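Local coordinates for ABC transporter sugar binding protein (PDB 3UOR), which probably binds maltose or a related sugar in the periplasm and passes it to a membrane ABC transporter, at residues A45-D50 and E322-P327; E72-A77 and N91-E96; A167-V172 and D231-Q236; R332-A335 and D339-P342; V374-R379 and A414-I419. One frame throughout, in Å; residues are numbered along the deposited sequence.

Read together, the five contacts trace how chemistry follows place in the fold. Interactions 1 and 4 are buried and touch each other, L47 and Y323 of the first packing on F333 and R332 of the second; the first is closed by a direct tyrosine–aspartate hydrogen bond, the second by van der Waals contact and a peptide carbonyl. Interactions 2 and 5 also adjoin, with W93 and E96 against E378 and L375, yet one is thin and largely apolar while in the other a partly exposed arginine meets a buried valine and glutamate, with waters between. Interaction 3, about 43 Å from interaction 1 between centres, is partly buried and joins two helices through one water and two methyl groups.

Interaction 1 (A45-D50 and E322-P327); sequences AELVAD and EYLSQP
Y323 reaches from helix 314-324 to the flank of helix 39-52, where its OH donates a hydrogen bond to OD1 of D50 at 2.7 Å. The carboxylate uses its anti lone pair, on the side away from OD2, and takes the hydroxyl at the edge of the phenol ring, the two planes being 34° apart. The same OH lies 3.2 Å from the backbone O of L47, which approaches the ring obliquely, so the phenol end sits between a carboxylate and a peptide oxygen one helical turn earlier. Beside this polar pair two leucines touch by their methyl ends, CD2 of L47 and CD2 of L324 being 4.3 Å apart. What brings the phenol across is its first torsion: with CG anti to the backbone N (chi1 172°) the ring leaves its own helix and reaches the neighbouring one. In the next shell F51 meets the Y323 ring with planes about 60° apart, while V329 and R332 of helix 327-337 touch the same side chain and F333 packs on L47. Helix 39-52 is the crossover of a beta-alpha-beta unit, between parallel strands 30-36 and 58-64, and packing a second helix on it is typical of the alpha/beta lobes of periplasmic binding proteins.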
# COMPACT_ATOMS: atom_id res chain seq x y z
N ALA A 45 10.48 6.48 -17.27
CA ALA A 45 11.15 7.22 -18.34
C ALA A 45 11.55 6.29 -19.49
O ALA A 45 11.52 6.69 -20.65
CB ALA A 45 12.36 7.98 -17.81
N GLU A 46 11.91 5.05 -19.18
CA GLU A 46 12.25 4.09 -20.23
C GLU A 46 11.00 3.80 -21.04
O GLU A 46 11.03 3.74 -22.28
CB GLU A 46 12.73 2.77 -19.65
CG GLU A 46 14.00 2.86 -18.87
CD GLU A 46 14.37 1.52 -18.29
OE1 GLU A 46 14.74 1.48 -17.10
OE2 GLU A 46 14.27 0.50 -19.02
N LEU A 47 9.90 3.61 -20.32
CA LEU A 47 8.63 3.26 -20.93
C LEU A 47 8.14 4.37 -21.84
O LEU A 47 7.57 4.08 -22.89
CB LEU A 47 7.58 2.94 -19.86
CG LEU A 47 7.65 1.56 -19.20
CD1 LEU A 47 9.06 1.21 -18.81
CD2 LEU A 47 6.75 1.53 -17.99
N VAL A 48 8.33 5.63 -21.46
CA VAL A 48 7.79 6.71 -22.28
C VAL A 48 8.53 6.78 -23.61
O VAL A 48 7.97 7.23 -24.62
CB VAL A 48 7.79 8.10 -21.58
CG1 VAL A 48 7.23 7.99 -20.19
CG2 VAL A 48 9.18 8.70 -21.53
N ALA A 49 9.77 6.31 -23.62
CA ALA A 49 10.54 6.23 -24.86
C ALA A 49 9.72 5.51 -25.93
O ALA A 49 9.58 6.00 -27.05
CB ALA A 49 11.87 5.53 -24.63
N ASP A 50 9.15 4.36 -25.58
CA ASP A 50 8.32 3.62 -26.52
C ASP A 50 6.97 4.31 -26.79
O ASP A 50 6.37 4.09 -27.83
CB ASP A 50 8.09 2.19 -26.04
CG ASP A 50 7.07 1.45 -26.87
OD1 ASP A 50 5.89 1.41 -26.47
OD2 ASP A 50 7.44 0.88 -27.91
N GLU A 322 -3.31 6.59 -20.38
CA GLU A 322 -3.93 5.44 -20.99
C GLU A 322 -2.87 4.45 -21.41
O GLU A 322 -3.04 3.25 -21.18
CB GLU A 322 -4.73 5.89 -22.21
CG GLU A 322 -5.70 4.85 -22.70
CD GLU A 322 -6.49 5.34 -23.91
OE1 GLU A 322 -5.88 5.48 -24.99
OE2 GLU A 322 -7.70 5.57 -23.77
N TYR A 323 -1.79 4.94 -22.00
CA TYR A 323 -0.66 4.09 -22.40
C TYR A 323 -0.13 3.33 -21.18
O TYR A 323 0.09 2.12 -21.24
CB TYR A 323 0.45 4.93 -23.03
CG TYR A 323 1.74 4.17 -23.30
CD1 TYR A 323 1.91 3.44 -24.47
CD2 TYR A 323 2.78 4.20 -22.39
CE1 TYR A 323 3.09 2.75 -24.72
CE2 TYR A 323 3.96 3.51 -22.62
CZ TYR A 323 4.11 2.79 -23.78
OH TYR A 323 5.29 2.11 -23.98
N LEU A 324 0.06 4.04 -20.08
CA LEU A 324 0.58 3.44 -18.86
C LEU A 324 -0.46 2.53 -18.22
O LEU A 324 -0.15 1.79 -17.29
CB LEU A 324 1.04 4.50 -17.87
CG LEU A 324 2.28 5.27 -18.32
CD1 LEU A 324 2.62 6.36 -17.32
CD2 LEU A 324 3.45 4.30 -18.49
N SER A 325 -1.69 2.59 -18.73
CA SER A 325 -2.76 1.69 -18.29
C SER A 325 -2.92 0.43 -19.16
O SER A 325 -3.76 -0.42 -18.86
CB SER A 325 -4.09 2.42 -18.22
OG SER A 325 -3.99 3.58 -17.43
N GLN A 326 -2.14 0.32 -20.23
CA GLN A 326 -2.18 -0.87 -21.08
C GLN A 326 -1.57 -2.10 -20.40
O GLN A 326 -0.46 -2.03 -19.86
CB GLN A 326 -1.48 -0.61 -22.42
CG GLN A 326 -2.17 0.49 -23.27
CD GLN A 326 -1.39 0.79 -24.54
OE1 GLN A 326 -0.36 0.18 -24.79
NE2 GLN A 326 -1.89 1.72 -25.34
N PRO A 327 -2.29 -3.22 -20.41
CA PRO A 327 -1.79 -4.41 -19.73
C PRO A 327 -0.34 -4.77 -20.04
O PRO A 327 0.40 -5.15 -19.13
CB PRO A 327 -2.75 -5.49 -20.21
CG PRO A 327 -4.06 -4.76 -20.28
CD PRO A 327 -3.71 -3.36 -20.78

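Interaction 2 (E72-A77 and N91-E96); sequences EKLLTA and NTWLPE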
# COMPACT_ATOMS: atom_id res chain seq x y z
N GLU A 72 5.95 19.04 -0.91
CA GLU A 72 6.23 20.47 -0.86
C GLU A 72 6.33 21.04 -2.26
O GLU A 72 5.77 22.10 -2.55
CB GLU A 72 7.54 20.75 -0.13
CG GLU A 72 7.41 20.89 1.36
CD GLU A 72 8.70 21.39 2.00
OE1 GLU A 72 9.24 22.41 1.52
OE2 GLU A 72 9.17 20.75 2.97
N LYS A 73 7.07 20.36 -3.13
CA LYS A 73 7.26 20.89 -4.47
C LYS A 73 5.91 21.11 -5.16
O LYS A 73 5.75 22.05 -5.94
CB LYS A 73 8.18 19.98 -5.30
CG LYS A 73 8.40 20.48 -6.72
CD LYS A 73 9.67 19.92 -7.34
CE LYS A 73 10.10 20.78 -8.52
NZ LYS A 73 11.43 20.40 -9.08
N LEU A 74 4.94 20.25 -4.84
CA LEU A 74 3.63 20.29 -5.47
C LEU A 74 2.76 21.41 -4.92
O LEU A 74 2.24 22.22 -5.68
CB LEU A 74 2.91 18.96 -5.32
CG LEU A 74 3.31 17.89 -6.35
CD1 LEU A 74 2.78 16.52 -5.93
CD2 LEU A 74 2.82 18.27 -7.75
N LEU A 75 2.60 21.46 -3.60
CA LEU A 75 1.92 22.58 -2.97
C LEU A 75 2.55 23.89 -3.44
O LEU A 75 1.85 24.86 -3.75
CB LEU A 75 2.01 22.48 -1.44
CG LEU A 75 1.23 21.34 -0.80
CD1 LEU A 75 1.32 21.44 0.71
CD2 LEU A 75 -0.22 21.38 -1.26
N THR A 76 3.87 23.90 -3.52
CA THR A 76 4.62 25.06 -3.99
C THR A 76 4.33 25.38 -5.45
O THR A 76 3.99 26.52 -5.78
CB THR A 76 6.14 24.86 -3.79
OG1 THR A 76 6.46 25.01 -2.40
CG2 THR A 76 6.93 25.86 -4.62
N ALA A 77 4.49 24.39 -6.33
CA ALA A 77 4.20 24.59 -7.74
C ALA A 77 2.75 25.02 -7.94
O ALA A 77 2.45 25.80 -8.84
CB ALA A 77 4.49 23.32 -8.52
N ASN A 91 -1.53 7.43 -3.38
CA ASN A 91 -2.98 7.51 -3.39
C ASN A 91 -3.63 8.03 -2.09
O ASN A 91 -4.83 8.26 -2.07
CB ASN A 91 -3.63 6.24 -3.95
CG ASN A 91 -3.27 5.03 -3.17
OD1 ASN A 91 -2.83 5.15 -2.03
ND2 ASN A 91 -3.44 3.84 -3.77
N THR A 92 -2.85 8.24 -1.03
CA THR A 92 -3.41 8.87 0.17
C THR A 92 -3.31 10.40 0.06
O THR A 92 -3.90 11.12 0.86
CB THR A 92 -2.77 8.36 1.49
OG1 THR A 92 -1.36 8.53 1.43
CG2 THR A 92 -3.08 6.90 1.72
N TRP A 93 -2.58 10.87 -0.94
CA TRP A 93 -2.49 12.29 -1.23
C TRP A 93 -3.67 12.82 -2.04
O TRP A 93 -3.91 14.01 -2.07
CB TRP A 93 -1.20 12.60 -2.00
CG TRP A 93 0.03 12.37 -1.22
CD1 TRP A 93 0.12 11.84 0.04
CD2 TRP A 93 1.37 12.67 -1.61
NE1 TRP A 93 1.42 11.78 0.44
CE2 TRP A 93 2.22 12.30 -0.56
CE3 TRP A 93 1.94 13.23 -2.76
CZ2 TRP A 93 3.59 12.45 -0.61
CZ3 TRP A 93 3.30 13.38 -2.81
CH2 TRP A 93 4.11 13.00 -1.74
N LEU A 94 -4.40 11.93 -2.72
CA LEU A 94 -5.51 12.37 -3.59
C LEU A 94 -6.53 13.27 -2.89
O LEU A 94 -6.90 14.30 -3.44
CB LEU A 94 -6.23 11.17 -4.18
CG LEU A 94 -6.12 10.90 -5.68
CD1 LEU A 94 -4.67 10.90 -6.09
CD2 LEU A 94 -6.77 9.58 -5.99
N PRO A 95 -7.02 12.87 -1.70
CA PRO A 95 -8.09 13.65 -1.08
C PRO A 95 -7.66 15.10 -0.88
O PRO A 95 -8.46 16.00 -1.07
CB PRO A 95 -8.29 12.96 0.27
CG PRO A 95 -7.93 11.55 0.00
CD PRO A 95 -6.75 11.64 -0.93
N GLU A 96 -6.40 15.31 -0.52
CA GLU A 96 -5.90 16.66 -0.34
C GLU A 96 -5.89 17.45 -1.64
O GLU A 96 -6.43 18.56 -1.70
CB GLU A 96 -4.51 16.66 0.29
CG GLU A 96 -3.96 18.08 0.47
CD GLU A 96 -2.69 18.12 1.28
OE1 GLU A 96 -2.23 17.05 1.72
OE2 GLU A 96 -2.15 19.23 1.49
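W93 is the first residue of 91-96 to touch helix 67-79, and it does so with the far end of its indole. CZ3, on the benzo ring, comes to 4.5 Å from CD1 of L74, which approaches the ring obliquely. The alpha carbons of L74 and W93 are 10.9 Å apart, so the separation is bridged by side chains and the methyl only just meets the ring. With CG beside the backbone N (chi1 -66°) the indole extends toward the helix, and several neighbours hold it there: H71 meets it edge-to-face, M67 and A70 pack on it, and NE1 makes a weak hydrogen bond to E378. L74 continues inward from this point to touch C87 and L89 of strand 86-90 and W35 of strand 30-36.

One turn further on, E96 sends out an extended chain, CG anti to the backbone N (chi1 179°), crossing L75 at about a right angle. Its OE2 comes to 4.0 Å from CD2 of L75 and 4.2 Å from CD1, so a single oxygen faces both methyls of the leucine fork. The stronger tie of this carboxylate is the hydrogen bond between its other oxygen, OE1, and NE2 of H71, the same histidine that meets W93.

The contact is therefore weak in itself, made of dispersion and of methyls beside a carboxylate. H71, engaged with both W93 and E96, supplies the directional part, and its imidazole would probably be polarised by the glutamate.

Interaction 3 (A167-V172 and D231-Q236); sequences AEMEQV and DNMYQQ
Two helices of the outer shell, 166-180 and 221-235, meet side by side here, and E170 and N232 face each other at the partly exposed edge of their interface. The nearest atoms, OE2 of E170 and ND2 of N232, are 3.6 Å apart, and one water fills the role of a direct bond. It donates to E170 OE2 at 2.6 Å and accepts from N232 ND2 at 3.0 Å. The two side chains cross at about a right angle, and the carboxylate and amide planes are 36° apart. N232 holds CG anti to its backbone N (chi1 -174°), which directs the amide at the other helix.

The remaining end of that amide is taken within its own segment: NE2 of Q236 donates to OD1 of N232 at 2.8 Å, in a nearly straight bond whose donor is tilted from the carbonyl plane. With OD1 held by Q236, ND2 faces the water.

Deeper in, two long methionines complete the contact. CE of M169 and CE of M233 come within 4.4 Å, each thioether chain being largely extended. F229 touches both M169 and E170, and W238 covers E170 and N232 from a loop.

Such a junction divides its chemistry by depth: thioether methyl ends fill the buried side, while at the partly exposed side the carboxylate and amide are matched through a shared water, which carries the hydrogen-bond polarity from the asparagine amide to the glutamate.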
# COMPACT_ATOMS: atom_id res chain seq x y z
N ALA A 167 -6.65 -17.58 13.63
CA ALA A 167 -6.39 -18.67 14.58
C ALA A 167 -5.38 -19.67 14.04
O ALA A 167 -4.49 -20.11 14.77
CB ALA A 167 -7.68 -19.38 14.97
N GLU A 168 -5.51 -20.03 12.76
CA GLU A 168 -4.51 -20.90 12.12
C GLU A 168 -3.13 -20.23 12.17
O GLU A 168 -2.11 -20.88 12.40
CB GLU A 168 -4.90 -21.18 10.67
CG GLU A 168 -6.20 -21.98 10.52
CD GLU A 168 -6.70 -22.05 9.08
OE1 GLU A 168 -6.10 -21.39 8.18
OE2 GLU A 168 -7.70 -22.77 8.86
N MET A 169 -3.09 -18.93 11.95
CA MET A 169 -1.82 -18.22 11.96
C MET A 169 -1.18 -18.32 13.36
O MET A 169 0.04 -18.56 13.49
CB MET A 169 -2.00 -16.76 11.56
CG MET A 169 -0.68 -16.08 11.22
SD MET A 169 -0.86 -14.34 10.87
CE MET A 169 0.87 -13.90 10.74
N GLU A 170 -1.99 -18.15 14.39
CA GLU A 170 -1.48 -18.24 15.77
C GLU A 170 -0.89 -19.63 16.07
O GLU A 170 0.21 -19.74 16.62
CB GLU A 170 -2.58 -17.88 16.78
CG GLU A 170 -3.08 -16.46 16.59
CD GLU A 170 -3.84 -15.96 17.82
OE1 GLU A 170 -4.37 -16.78 18.58
OE2 GLU A 170 -3.91 -14.73 18.01
N GLN A 171 -1.60 -20.68 15.68
CA GLN A 171 -1.11 -22.05 15.88
C GLN A 171 0.18 -22.31 15.11
O GLN A 171 1.10 -22.90 15.64
CB GLN A 171 -2.17 -23.07 15.50
CG GLN A 171 -3.37 -23.00 16.40
CD GLN A 171 -3.01 -23.40 17.80
OE1 GLN A 171 -2.32 -24.40 18.01
NE2 GLN A 171 -3.45 -22.62 18.78
N VAL A 172 0.25 -21.87 13.86
CA VAL A 172 1.48 -22.04 13.07
C VAL A 172 2.65 -21.29 13.73
O VAL A 172 3.75 -21.81 13.87
CB VAL A 172 1.32 -21.55 11.62
CG1 VAL A 172 2.68 -21.51 10.94
CG2 VAL A 172 0.34 -22.44 10.84
N ASP A 231 -0.87 -7.04 19.13
CA ASP A 231 -0.10 -7.01 20.38
C ASP A 231 0.24 -8.43 20.86
O ASP A 231 1.36 -8.72 21.29
CB ASP A 231 -0.89 -6.27 21.45
CG ASP A 231 -0.12 -6.11 22.76
OD1 ASP A 231 1.12 -5.95 22.71
OD2 ASP A 231 -0.78 -6.10 23.82
N ASN A 232 -0.73 -9.33 20.75
CA ASN A 232 -0.53 -10.70 21.22
C ASN A 232 0.71 -11.37 20.63
O ASN A 232 1.37 -12.14 21.31
CB ASN A 232 -1.77 -11.56 20.93
CG ASN A 232 -1.65 -12.95 21.53
OD1 ASN A 232 -1.58 -13.11 22.75
ND2 ASN A 232 -1.65 -13.96 20.68
N MET A 233 1.03 -11.09 19.36
CA MET A 233 2.18 -11.73 18.72
C MET A 233 3.50 -11.36 19.40
O MET A 233 4.40 -12.17 19.48
CB MET A 233 2.26 -11.34 17.23
CG MET A 233 1.05 -11.80 16.39
SD MET A 233 1.39 -11.61 14.62
CE MET A 233 -0.27 -11.20 14.07
N TYR A 234 3.64 -10.11 19.84
CA TYR A 234 4.85 -9.76 20.57
C TYR A 234 4.85 -10.36 21.96
O TYR A 234 5.88 -10.83 22.42
CB TYR A 234 5.03 -8.24 20.67
CG TYR A 234 5.06 -7.56 19.33
CD1 TYR A 234 6.26 -7.28 18.69
CD2 TYR A 234 3.88 -7.22 18.69
CE1 TYR A 234 6.27 -6.64 17.45
CE2 TYR A 234 3.87 -6.59 17.47
CZ TYR A 234 5.06 -6.31 16.85
OH TYR A 234 5.02 -5.66 15.64
N GLN A 235 3.70 -10.34 22.63
CA GLN A 235 3.66 -10.81 24.01
C GLN A 235 3.84 -12.32 24.10
O GLN A 235 4.29 -12.82 25.14
CB GLN A 235 2.40 -10.34 24.77
CG GLN A 235 2.10 -8.83 24.74
CD GLN A 235 3.31 -7.95 25.01
OE1 GLN A 235 4.29 -8.37 25.62
NE2 GLN A 235 3.24 -6.71 24.56
N GLN A 236 3.50 -13.05 23.04
CA GLN A 236 3.72 -14.51 23.05
C GLN A 236 5.17 -14.83 22.68
O GLN A 236 5.61 -15.96 22.81
CB GLN A 236 2.78 -15.25 22.10
CG GLN A 236 1.32 -15.05 22.36
CD GLN A 236 0.89 -15.64 23.67
OE1 GLN A 236 1.57 -16.50 24.23
NE2 GLN A 236 -0.25 -15.18 24.18
O HOH W 1 -1.95 -13.02 17.87

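Interaction 4 (R332-A335 and D339-P342); sequences RFHA and DLPP
H334 meets the chain that returns past the end of its own helix, D339-P342, through CB, CG and the CD2 edge of its ring. CB touches the backbone O of D339 at 3.4 Å and also borders CD of P341. CG follows at 3.7 Å from the same D339 O, and CD2 is nearest, 3.3 Å from it, with the oxygen in the ring plane at the edge. The carbon CD2 also reaches CD of P341 (4.0 Å), which approaches the ring obliquely, and CD2 of L340 (4.4 Å). CG anti to the backbone N (chi1 176°) lays the imidazole against this carbonyl, and the alpha carbon of H334 adds a CA-H...O contact to it.

F333, the preceding residue, takes the side chain of D339 instead: CE2 lies 3.4 Å from OD2 and 3.7 Å from CB, the ring and carboxylate planes being 58° apart. OD2 also lies close to E40 OE2, so one of the two acids may well carry a proton.

Around this, F333 stacks on W140 and packs against E40 and V43 of helix 39-52, L340 pairs by backbone hydrogen bonds with V142 of strand 134-150, and P341 O accepts from W347 of helix 344-348. The loop is thus wedged between helix 327-337, strand 134-150 and helix 344-348.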
# COMPACT_ATOMS: atom_id res chain seq x y z
N ARG A 332 5.39 -4.87 -18.22
CA ARG A 332 6.78 -4.47 -18.42
C ARG A 332 7.26 -3.75 -17.17
O ARG A 332 8.36 -3.99 -16.66
CB ARG A 332 6.85 -3.55 -19.63
CG ARG A 332 8.09 -3.64 -20.48
CD ARG A 332 7.93 -2.79 -21.76
NE ARG A 332 7.28 -3.53 -22.85
CZ ARG A 332 6.32 -3.04 -23.65
NH1 ARG A 332 5.86 -1.79 -23.50
NH2 ARG A 332 5.82 -3.82 -24.61
N PHE A 333 6.41 -2.86 -16.67
CA PHE A 333 6.70 -2.10 -15.46
C PHE A 333 6.93 -3.02 -14.29
O PHE A 333 7.89 -2.85 -13.52
CB PHE A 333 5.52 -1.17 -15.17
CG PHE A 333 5.83 -0.07 -14.19
CD1 PHE A 333 6.79 0.88 -14.47
CD2 PHE A 333 5.09 0.05 -13.02
CE1 PHE A 333 7.05 1.91 -13.58
CE2 PHE A 333 5.35 1.07 -12.13
CZ PHE A 333 6.33 2.01 -12.41
N HIS A 334 6.06 -4.02 -14.14
CA HIS A 334 6.23 -5.01 -13.07
C HIS A 334 7.55 -5.77 -13.24
O HIS A 334 8.27 -6.02 -12.26
CB HIS A 334 5.07 -5.99 -13.07
CG HIS A 334 5.21 -7.09 -12.07
ND1 HIS A 334 5.74 -8.33 -12.38
CD2 HIS A 334 4.90 -7.14 -10.75
CE1 HIS A 334 5.73 -9.10 -11.31
NE2 HIS A 334 5.23 -8.40 -10.30
N ALA A 335 7.85 -6.15 -14.48
CA ALA A 335 9.04 -6.94 -14.77
C ALA A 335 10.28 -6.21 -14.32
O ALA A 335 11.20 -6.81 -13.78
CB ALA A 335 9.12 -7.25 -16.25
N ASP A 339 6.53 -3.42 -9.27
CA ASP A 339 5.29 -2.76 -8.87
C ASP A 339 4.08 -3.50 -9.39
O ASP A 339 4.06 -3.94 -10.54
CB ASP A 339 5.26 -1.29 -9.32
CG ASP A 339 6.25 -0.43 -8.55
OD1 ASP A 339 6.69 -0.88 -7.49
OD2 ASP A 339 6.59 0.67 -9.01
N LEU A 340 3.08 -3.66 -8.54
CA LEU A 340 1.97 -4.55 -8.88
C LEU A 340 0.97 -3.88 -9.81
O LEU A 340 0.53 -2.77 -9.56
CB LEU A 340 1.24 -5.02 -7.62
CG LEU A 340 2.05 -5.65 -6.47
CD1 LEU A 340 1.08 -5.88 -5.31
CD2 LEU A 340 2.68 -6.96 -6.94
N PRO A 341 0.59 -4.58 -10.87
CA PRO A 341 -0.45 -4.03 -11.74
C PRO A 341 -1.74 -3.87 -10.98
O PRO A 341 -2.05 -4.71 -10.12
CB PRO A 341 -0.59 -5.10 -12.82
CG PRO A 341 0.79 -5.71 -12.92
CD PRO A 341 1.24 -5.77 -11.45
N PRO A 342 -2.51 -2.83 -11.29
CA PRO A 342 -3.77 -2.58 -10.58
C PRO A 342 -4.98 -3.17 -11.28
O PRO A 342 -6.09 -2.90 -10.83
CB PRO A 342 -3.88 -1.05 -10.61
CG PRO A 342 -3.22 -0.67 -11.87
CD PRO A 342 -2.10 -1.67 -12.10

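Interaction 5 (V374-R379 and A414-I419); sequences VLEWER and AKRRWI
V374 and R416 hold the two backbones closest, their alpha carbons 8.8 Å apart. Residues V374 to W377 form a type I beta turn, closed by W377 N to V374 O, and E376 within it stands at the N-cap position of helix 377-394. The other segment, 414-419, is the opening of helix 414-422, where R416 still belongs to the first turn.

The arginine runs extended from CG to NE, with CG anti to the backbone N (chi1 172°), and crosses V374 at about a right angle. CG1 of the valine sits over the centre of one guanidinium face, 3.7 Å from CZ, a methyl set above the delocalised group. E376 comes from another direction: its chain is bent at chi2 (-76°), and OE2 stops 4.1 Å from R416 CD. Its carboxylate and the guanidinium are not in direct contact, E376 OE2 and R416 NH1 being 4.7 Å apart; one water lies between them, and another ties E376 to the backbone of R416. The latter donates to E376 OE1 at 2.9 Å and accepts from the backbone N of R416 at 2.8 Å. The former accepts from R416 NH1 at 3.0 Å, in the plane at the guanidinium edge, and lies beside E376 OE2. The helix start and the arginine would together tend to stabilise the negative charge of E376.

NH2 of R416 is hydrogen-bonded to H212 O, and N214 touches the arginine, so the loop between strands 209-210 and 215-216 borders the site. I412 of helix 398-412 and L413 pack on E376, joining the three successive C-terminal helices 377-394, 398-412 and 414-422.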
# COMPACT_ATOMS: atom_id res chain seq x y z
N VAL A 374 -9.58 10.99 4.16
CA VAL A 374 -9.39 12.32 4.74
C VAL A 374 -7.96 12.78 4.59
O VAL A 374 -7.00 12.01 4.68
CB VAL A 374 -9.79 12.35 6.21
CG1 VAL A 374 -11.26 11.99 6.35
CG2 VAL A 374 -8.91 11.39 7.03
N LEU A 375 -7.83 14.06 4.31
CA LEU A 375 -6.57 14.75 4.20
C LEU A 375 -5.63 14.44 5.39
O LEU A 375 -4.42 14.27 5.23
CB LEU A 375 -6.91 16.23 4.11
CG LEU A 375 -5.91 17.33 4.03
CD1 LEU A 375 -6.63 18.51 3.41
CD2 LEU A 375 -5.42 17.62 5.43
N GLU A 376 -6.19 14.30 6.59
CA GLU A 376 -5.36 14.07 7.77
C GLU A 376 -5.02 12.61 8.07
O GLU A 376 -4.47 12.28 9.14
CB GLU A 376 -5.92 14.81 9.00
CG GLU A 376 -7.42 14.84 9.12
CD GLU A 376 -8.13 15.83 8.17
OE1 GLU A 376 -8.09 17.06 8.38
OE2 GLU A 376 -8.77 15.35 7.23
N TRP A 377 -5.31 11.73 7.12
CA TRP A 377 -5.06 10.30 7.31
C TRP A 377 -3.60 9.95 7.67
O TRP A 377 -3.36 9.15 8.55
CB TRP A 377 -5.51 9.44 6.10
CG TRP A 377 -5.32 8.01 6.41
CD1 TRP A 377 -4.37 7.17 5.88
CD2 TRP A 377 -6.01 7.25 7.40
NE1 TRP A 377 -4.48 5.93 6.45
CE2 TRP A 377 -5.47 5.96 7.41
CE3 TRP A 377 -7.07 7.54 8.27
CZ2 TRP A 377 -5.94 4.96 8.25
CZ3 TRP A 377 -7.53 6.57 9.10
CH2 TRP A 377 -6.97 5.28 9.08
N GLU A 378 -2.63 10.55 7.01
CA GLU A 378 -1.24 10.22 7.34
C GLU A 378 -0.89 10.57 8.78
O GLU A 378 -0.23 9.79 9.45
CB GLU A 378 -0.26 10.88 6.38
CG GLU A 378 -0.11 10.10 5.08
CD GLU A 378 1.09 10.56 4.25
OE1 GLU A 378 1.09 11.72 3.78
OE2 GLU A 378 2.03 9.76 4.08
N ARG A 379 -1.32 11.74 9.26
CA ARG A 379 -1.12 12.10 10.66
C ARG A 379 -1.77 11.06 11.57
O ARG A 379 -1.19 10.60 12.55
CB ARG A 379 -1.72 13.48 10.95
CG ARG A 379 -0.94 14.64 10.34
CD ARG A 379 -1.79 15.92 10.28
NE ARG A 379 -1.88 16.59 11.57
CZ ARG A 379 -2.82 17.48 11.88
NH1 ARG A 379 -3.75 17.79 10.97
NH2 ARG A 379 -2.84 18.06 13.09
N ALA A 414 -10.16 18.12 14.23
CA ALA A 414 -10.95 19.23 14.74
C ALA A 414 -11.33 20.23 13.67
O ALA A 414 -12.44 20.74 13.67
CB ALA A 414 -10.22 19.96 15.89
N LYS A 415 -10.40 20.57 12.77
CA LYS A 415 -10.72 21.57 11.75
C LYS A 415 -11.77 21.01 10.77
O LYS A 415 -12.76 21.66 10.46
CB LYS A 415 -9.46 21.97 10.99
CG LYS A 415 -9.71 22.98 9.89
CD LYS A 415 -8.39 23.29 9.20
CE LYS A 415 -8.56 24.36 8.14
NZ LYS A 415 -7.23 24.80 7.60
N ARG A 416 -11.54 19.79 10.31
CA ARG A 416 -12.50 19.10 9.45
C ARG A 416 -13.89 19.08 10.11
O ARG A 416 -14.87 19.49 9.51
CB ARG A 416 -12.05 17.66 9.18
CG ARG A 416 -13.10 16.81 8.44
CD ARG A 416 -12.69 15.34 8.33
NE ARG A 416 -13.77 14.56 7.75
CZ ARG A 416 -13.99 14.46 6.44
NH1 ARG A 416 -13.19 15.07 5.58
NH2 ARG A 416 -15.01 13.74 5.99
N ARG A 417 -13.97 18.60 11.34
CA ARG A 417 -15.25 18.54 12.06
C ARG A 417 -15.90 19.92 12.21
O ARG A 417 -17.12 20.03 12.10
CB ARG A 417 -15.03 17.91 13.43
CG ARG A 417 -16.28 17.72 14.28
CD ARG A 417 -15.94 16.88 15.50
NE ARG A 417 -14.89 17.50 16.29
CZ ARG A 417 -13.65 17.03 16.44
NH1 ARG A 417 -13.28 15.89 15.87
NH2 ARG A 417 -12.79 17.71 17.20
N TRP A 418 -15.10 20.96 12.43
CA TRP A 418 -15.62 22.31 12.64
C TRP A 418 -16.21 22.87 11.36
O TRP A 418 -17.29 23.47 11.35
CB TRP A 418 -14.51 23.23 13.11
CG TRP A 418 -14.86 24.68 13.09
CD1 TRP A 418 -14.59 25.60 12.10
CD2 TRP A 418 -15.56 25.40 14.11
NE1 TRP A 418 -15.07 26.85 12.46
CE2 TRP A 418 -15.67 26.75 13.69
CE3 TRP A 418 -16.10 25.04 15.35
CZ2 TRP A 418 -16.30 27.72 14.45
CZ3 TRP A 418 -16.73 26.01 16.10
CH2 TRP A 418 -16.82 27.33 15.66
N ILE A 419 -15.47 22.73 10.27
CA ILE A 419 -15.98 23.11 8.98
C ILE A 419 -17.31 22.40 8.69
O ILE A 419 -18.23 23.00 8.16
CB ILE A 419 -14.97 22.79 7.88
CG1 ILE A 419 -13.77 23.76 7.97
CG2 ILE A 419 -15.64 22.86 6.50
CD1 ILE A 419 -12.59 23.34 7.09
O HOH W 2 -8.98 18.61 10.67
O HOH W 3 -10.51 16.44 5.91